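Local coordinates for possible periplasmic protein (Campylobacter jejuni, PDB 3RGC) that is a SurA-like periplasmic chaperone that probably also has peptidyl-prolyl cis-trans isomerase activity, at residues L102-F114 / Y225-F238. Numbering follows the deposited sequence.
Sequences LYEKIASMAKTDF and YVSEQRQNFIQDYF
In this SurA-like chaperone the last turns of helix 86-107 meet the long C-terminal helix 218-244, the axes of 102-107 and 225-238 crossing at 99°, and Ile-106 enters the latter as a knob into a hole formed by Phe-233, Ile-234, Tyr-237 and Phe-238. Ile-106 CG2 lies over the face of the Tyr-237 ring, off-centre toward the rim, while Ile-106 CD1 reaches between the Tyr-237 and Phe-238 rings, 3.4 Å from Phe-238 CE2. Tyr-103, one turn earlier, meets the Phe-238 ring rim to rim, the planes 64° apart. A type I turn from Ala-107 to Ala-110 then carries the chain along helix 218-244. Ala-110 suits this place because its small CB can settle over the centre of the Phe-233 ring, a CH-pi contact 3.4 Å from the centroid; Phe-233 is swung out with CG anti to its backbone N (chi1 179°). Beside it, Met-109 SD approaches Tyr-237 CE1 obliquely at 4.0 Å, a Met-aromatic contact, and the Tyr-237 hydroxyl bonds to Gln-44 of helix 30-48. Farther along, the Gln-229 amide offers both a donor and an acceptor to the extended backbone: OE1 accepts from Asp-113 N (2.8 Å) and NE2 donates to Asp-113 O (3.0 Å), almost straight and in the amide plane. Tyr-225 OH donates to Asp-113 OD2 on its anti side (2.9 Å), somewhat out of the carboxylate plane, whereas Asp-113 OD1 hydrogen-bonds with Ser-115 OG.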
loop_
_atom_site.group_PDB
_atom_site.type_symbol
_atom_site.label_atom_id
_atom_site.label_comp_id
_atom_site.label_asym_id
_atom_site.label_seq_id
_atom_site.Cartn_x
_atom_site.Cartn_y
_atom_site.Cartn_z
ATOM N N LEU B 102 4.140 21.702 22.198
ATOM C CA LEU B 102 4.076 21.448 23.641
ATOM C C LEU B 102 4.157 19.960 23.946
ATOM O O LEU B 102 4.961 19.522 24.773
ATOM C CB LEU B 102 2.782 22.039 24.243
ATOM C CG LEU B 102 2.466 21.576 25.669
ATOM C CD1 LEU B 102 3.579 22.002 26.612
ATOM C CD2 LEU B 102 1.098 22.064 26.190
ATOM N N TYR B 103 3.328 19.176 23.266
ATOM C CA TYR B 103 3.340 17.728 23.469
ATOM C C TYR B 103 4.612 17.034 22.935
ATOM O O TYR B 103 5.014 15.998 23.454
ATOM C CB TYR B 103 2.066 17.099 22.904
ATOM C CG TYR B 103 0.844 17.552 23.658
ATOM C CD1 TYR B 103 0.670 17.210 24.977
ATOM C CD2 TYR B 103 -0.113 18.349 23.061
ATOM C CE1 TYR B 103 -0.431 17.638 25.682
ATOM C CE2 TYR B 103 -1.216 18.788 23.760
ATOM C CZ TYR B 103 -1.371 18.428 25.073
ATOM O OH TYR B 103 -2.471 18.847 25.788
ATOM N N GLU B 104 5.239 17.593 21.905
ATOM C CA GLU B 104 6.539 17.077 21.462
ATOM C C GLU B 104 7.567 17.289 22.558
ATOM O O GLU B 104 8.298 16.383 22.909
ATOM C CB GLU B 104 7.057 17.831 20.243
ATOM C CG GLU B 104 6.250 17.748 18.976
ATOM C CD GLU B 104 6.737 18.767 17.943
ATOM O OE1 GLU B 104 7.902 19.227 18.051
ATOM O OE2 GLU B 104 5.952 19.122 17.035
ATOM N N LYS B 105 7.644 18.520 23.061
ATOM C CA LYS B 105 8.564 18.869 24.138
ATOM C C LYS B 105 8.363 17.937 25.330
ATOM O O LYS B 105 9.302 17.313 25.827
ATOM C CB LYS B 105 8.329 20.330 24.556
ATOM C CG LYS B 105 9.263 20.856 25.630
ATOM C CD LYS B 105 10.710 20.854 25.145
ATOM C CE LYS B 105 11.629 21.590 26.110
ATOM N NZ LYS B 105 13.075 21.456 25.737
ATOM N N ILE B 106 7.122 17.831 25.784
ATOM C CA ILE B 106 6.825 16.963 26.904
ATOM C C ILE B 106 7.295 15.547 26.628
ATOM O O ILE B 106 7.969 14.950 27.457
ATOM C CB ILE B 106 5.321 16.974 27.251
ATOM C CG1 ILE B 106 4.941 18.298 27.919
ATOM C CG2 ILE B 106 4.957 15.815 28.173
ATOM C CD1 ILE B 106 3.503 18.339 28.353
ATOM N N ALA B 107 6.945 14.993 25.472
ATOM C CA ALA B 107 7.381 13.626 25.179
ATOM C C ALA B 107 8.911 13.476 25.087
ATOM O O ALA B 107 9.437 12.385 25.282
ATOM C CB ALA B 107 6.736 13.123 23.925
ATOM N N SER B 108 9.626 14.559 24.785
ATOM C CA SER B 108 11.080 14.472 24.664
ATOM C C SER B 108 11.704 14.259 26.039
ATOM O O SER B 108 12.898 14.011 26.161
ATOM C CB SER B 108 11.666 15.721 23.994
ATOM O OG SER B 108 11.834 16.797 24.910
ATOM N N MET B 109 10.878 14.344 27.074
ATOM C CA MET B 109 11.362 14.251 28.440
ATOM C C MET B 109 11.417 12.810 28.902
ATOM O O MET B 109 12.057 12.510 29.893
ATOM C CB MET B 109 10.464 15.059 29.383
ATOM C CG MET B 109 10.763 16.548 29.425
ATOM S SD MET B 109 9.654 17.490 30.505
ATOM C CE MET B 109 9.730 19.042 29.693
ATOM N N ALA B 110 10.741 11.925 28.173
ATOM C CA ALA B 110 10.517 10.545 28.598
ATOM C C ALA B 110 11.660 9.610 28.241
ATOM O O ALA B 110 12.444 9.899 27.358
ATOM C CB ALA B 110 9.216 10.016 27.988
ATOM N N LYS B 111 11.742 8.487 28.947
ATOM C CA LYS B 111 12.699 7.432 28.641
ATOM C C LYS B 111 11.934 6.289 27.999
ATOM O O LYS B 111 11.128 5.644 28.650
ATOM C CB LYS B 111 13.393 6.957 29.918
ATOM C CG LYS B 111 13.956 8.108 30.737
ATOM C CD LYS B 111 15.123 7.688 31.621
ATOM C CE LYS B 111 15.720 8.899 32.331
ATOM N NZ LYS B 111 16.067 9.992 31.374
ATOM N N THR B 112 12.174 6.058 26.715
ATOM C CA THR B 112 11.405 5.083 25.956
ATOM C C THR B 112 12.163 3.763 25.892
ATOM O O THR B 112 13.363 3.751 25.628
ATOM C CB THR B 112 11.157 5.588 24.505
ATOM O OG1 THR B 112 10.729 6.949 24.539
ATOM C CG2 THR B 112 10.104 4.763 23.797
ATOM N N ASP B 113 11.453 2.669 26.146
ATOM C CA ASP B 113 11.995 1.321 26.008
ATOM C C ASP B 113 11.808 0.824 24.566
ATOM O O ASP B 113 10.691 0.730 24.069
ATOM C CB ASP B 113 11.310 0.380 27.014
ATOM C CG ASP B 113 11.756 -1.069 26.874
ATOM O OD1 ASP B 113 12.836 -1.299 26.293
ATOM O OD2 ASP B 113 11.027 -1.978 27.348
ATOM N N PHE B 114 12.910 0.542 23.881
ATOM C CA PHE B 114 12.854 0.036 22.509
ATOM C C PHE B 114 13.301 -1.424 22.449
ATOM O O PHE B 114 13.667 -1.906 21.381
ATOM C CB PHE B 114 13.769 0.853 21.581
ATOM C CG PHE B 114 13.366 2.298 21.412
ATOM C CD1 PHE B 114 12.453 2.668 20.435
ATOM C CD2 PHE B 114 13.920 3.286 22.216
ATOM C CE1 PHE B 114 12.090 3.988 20.276
ATOM C CE2 PHE B 114 13.566 4.618 22.058
ATOM C CZ PHE B 114 12.648 4.967 21.088
ATOM N N TYR B 225 3.794 -0.177 21.005
ATOM C CA TYR B 225 4.398 -0.144 22.330
ATOM C C TYR B 225 4.958 1.239 22.584
ATOM O O TYR B 225 4.727 1.843 23.626
ATOM C CB TYR B 225 5.504 -1.185 22.413
ATOM C CG TYR B 225 6.195 -1.252 23.741
ATOM C CD1 TYR B 225 5.476 -1.138 24.927
ATOM C CD2 TYR B 225 7.572 -1.467 23.816
ATOM C CE1 TYR B 225 6.113 -1.216 26.160
ATOM C CE2 TYR B 225 8.218 -1.550 25.037
ATOM C CZ TYR B 225 7.484 -1.427 26.210
ATOM O OH TYR B 225 8.119 -1.508 27.430
ATOM N N VAL B 226 5.687 1.747 21.607
ATOM C CA VAL B 226 6.279 3.070 21.697
ATOM C C VAL B 226 5.202 4.159 21.732
ATOM O O VAL B 226 5.264 5.075 22.543
ATOM C CB VAL B 226 7.227 3.312 20.514
ATOM C CG1 VAL B 226 7.634 4.784 20.444
ATOM C CG2 VAL B 226 8.445 2.394 20.619
ATOM N N SER B 227 4.207 4.053 20.859
ATOM C CA SER B 227 3.085 4.990 20.897
ATOM C C SER B 227 2.454 5.041 22.288
ATOM O O SER B 227 2.211 6.118 22.832
ATOM C CB SER B 227 2.017 4.603 19.865
ATOM O OG SER B 227 0.723 4.692 20.440
ATOM N N GLU B 228 2.184 3.872 22.864
ATOM C CA GLU B 228 1.595 3.821 24.196
ATOM C C GLU B 228 2.479 4.394 25.288
ATOM O O GLU B 228 1.988 5.046 26.221
ATOM C CB GLU B 228 1.192 2.406 24.572
ATOM C CG GLU B 228 0.775 2.316 26.023
ATOM C CD GLU B 228 -0.205 1.202 26.276
ATOM O OE1 GLU B 228 -0.534 0.469 25.318
ATOM O OE2 GLU B 228 -0.649 1.066 27.435
ATOM N N GLN B 229 3.779 4.150 25.202
ATOM C CA GLN B 229 4.673 4.740 26.195
ATOM C C GLN B 229 4.605 6.265 26.129
ATOM O O GLN B 229 4.686 6.938 27.161
ATOM C CB GLN B 229 6.115 4.252 26.021
ATOM C CG GLN B 229 6.336 2.745 26.289
ATOM C CD GLN B 229 7.757 2.321 25.932
ATOM O OE1 GLN B 229 8.720 2.710 26.591
ATOM N NE2 GLN B 229 7.893 1.564 24.857
ATOM N N ARG B 230 4.443 6.810 24.920
ATOM C CA ARG B 230 4.382 8.265 24.747
ATOM C C ARG B 230 3.111 8.829 25.363
ATOM O O ARG B 230 3.152 9.772 26.153
ATOM C CB ARG B 230 4.437 8.658 23.277
ATOM C CG ARG B 230 4.631 10.160 23.055
ATOM C CD ARG B 230 4.441 10.557 21.584
ATOM N NE ARG B 230 4.721 11.976 21.326
ATOM C CZ ARG B 230 3.803 12.945 21.298
ATOM N NH1 ARG B 230 2.524 12.666 21.514
ATOM N NH2 ARG B 230 4.163 14.200 21.049
ATOM N N GLN B 231 1.991 8.227 24.985
ATOM C CA GLN B 231 0.665 8.599 25.469
ATOM C C GLN B 231 0.554 8.568 26.990
ATOM O O GLN B 231 0.007 9.492 27.592
ATOM C CB GLN B 231 -0.373 7.676 24.841
ATOM C CG GLN B 231 -1.718 7.658 25.544
ATOM C CD GLN B 231 -2.625 6.547 25.016
ATOM O OE1 GLN B 231 -2.622 6.242 23.816
ATOM N NE2 GLN B 231 -3.390 5.925 25.916
ATOM N N ASN B 232 1.089 7.514 27.605
ATOM C CA ASN B 232 1.052 7.355 29.060
ATOM C C ASN B 232 1.888 8.382 29.789
ATOM O O ASN B 232 1.477 8.927 30.819
ATOM C CB ASN B 232 1.525 5.956 29.477
ATOM C CG ASN B 232 0.574 4.868 29.040
ATOM O OD1 ASN B 232 -0.547 5.145 28.607
ATOM N ND2 ASN B 232 1.011 3.616 29.154
ATOM N N PHE B 233 3.084 8.622 29.268
ATOM C CA PHE B 233 3.976 9.600 29.872
ATOM C C PHE B 233 3.371 11.003 29.817
ATOM O O PHE B 233 3.471 11.783 30.761
ATOM C CB PHE B 233 5.327 9.594 29.155
ATOM C CG PHE B 233 6.286 10.595 29.701
ATOM C CD1 PHE B 233 7.156 10.257 30.733
ATOM C CD2 PHE B 233 6.317 11.878 29.196
ATOM C CE1 PHE B 233 8.040 11.196 31.244
ATOM C CE2 PHE B 233 7.207 12.828 29.710
ATOM C CZ PHE B 233 8.064 12.487 30.731
ATOM N N ILE B 234 2.767 11.324 28.683
ATOM C CA ILE B 234 2.087 12.598 28.525
ATOM C C ILE B 234 0.930 12.704 29.527
ATOM O O ILE B 234 0.830 13.680 30.272
ATOM C CB ILE B 234 1.573 12.768 27.090
ATOM C CG1 ILE B 234 2.739 13.058 26.143
ATOM C CG2 ILE B 234 0.545 13.880 27.025
ATOM C CD1 ILE B 234 2.303 13.217 24.690
ATOM N N GLN B 235 0.070 11.692 29.549
ATOM C CA GLN B 235 -1.020 11.635 30.523
ATOM C C GLN B 235 -0.504 11.752 31.950
ATOM O O GLN B 235 -0.968 12.588 32.722
ATOM C CB GLN B 235 -1.818 10.343 30.368
ATOM C CG GLN B 235 -2.890 10.403 29.296
ATOM C CD GLN B 235 -4.144 11.118 29.764
ATOM O OE1 GLN B 235 -4.289 11.434 30.948
ATOM N NE2 GLN B 235 -5.062 11.375 28.836
ATOM N N ASP B 236 0.462 10.913 32.296
ATOM C CA ASP B 236 1.044 10.939 33.626
ATOM C C ASP B 236 1.588 12.324 33.966
ATOM O O ASP B 236 1.463 12.800 35.099
ATOM C CB ASP B 236 2.150 9.886 33.730
ATOM C CG ASP B 236 2.902 9.954 35.046
ATOM O OD1 ASP B 236 2.400 9.412 36.053
ATOM O OD2 ASP B 236 4.002 10.548 35.069
ATOM N N TYR B 237 2.198 12.969 32.980
ATOM C CA TYR B 237 2.784 14.285 33.183
ATOM C C TYR B 237 1.695 15.279 33.587
ATOM O O TYR B 237 1.891 16.092 34.499
ATOM C CB TYR B 237 3.491 14.748 31.903
ATOM C CG TYR B 237 4.178 16.089 32.032
ATOM C CD1 TYR B 237 5.529 16.176 32.337
ATOM C CD2 TYR B 237 3.472 17.270 31.850
ATOM C CE1 TYR B 237 6.152 17.410 32.461
ATOM C CE2 TYR B 237 4.081 18.491 31.969
ATOM C CZ TYR B 237 5.419 18.559 32.274
ATOM O OH TYR B 237 6.019 19.787 32.379
ATOM N N PHE B 238 0.548 15.207 32.912
ATOM C CA PHE B 238 -0.588 16.062 33.261
ATOM C C PHE B 238 -1.368 15.648 34.513
ATOM O O PHE B 238 -1.895 16.511 35.211
ATOM C CB PHE B 238 -1.501 16.327 32.058
ATOM C CG PHE B 238 -0.894 17.280 31.067
ATOM C CD1 PHE B 238 -0.789 18.626 31.364
ATOM C CD2 PHE B 238 -0.371 16.823 29.871
ATOM C CE1 PHE B 238 -0.204 19.505 30.472
ATOM C CE2 PHE B 238 0.215 17.701 28.979
ATOM C CZ PHE B 238 0.297 19.041 29.280
#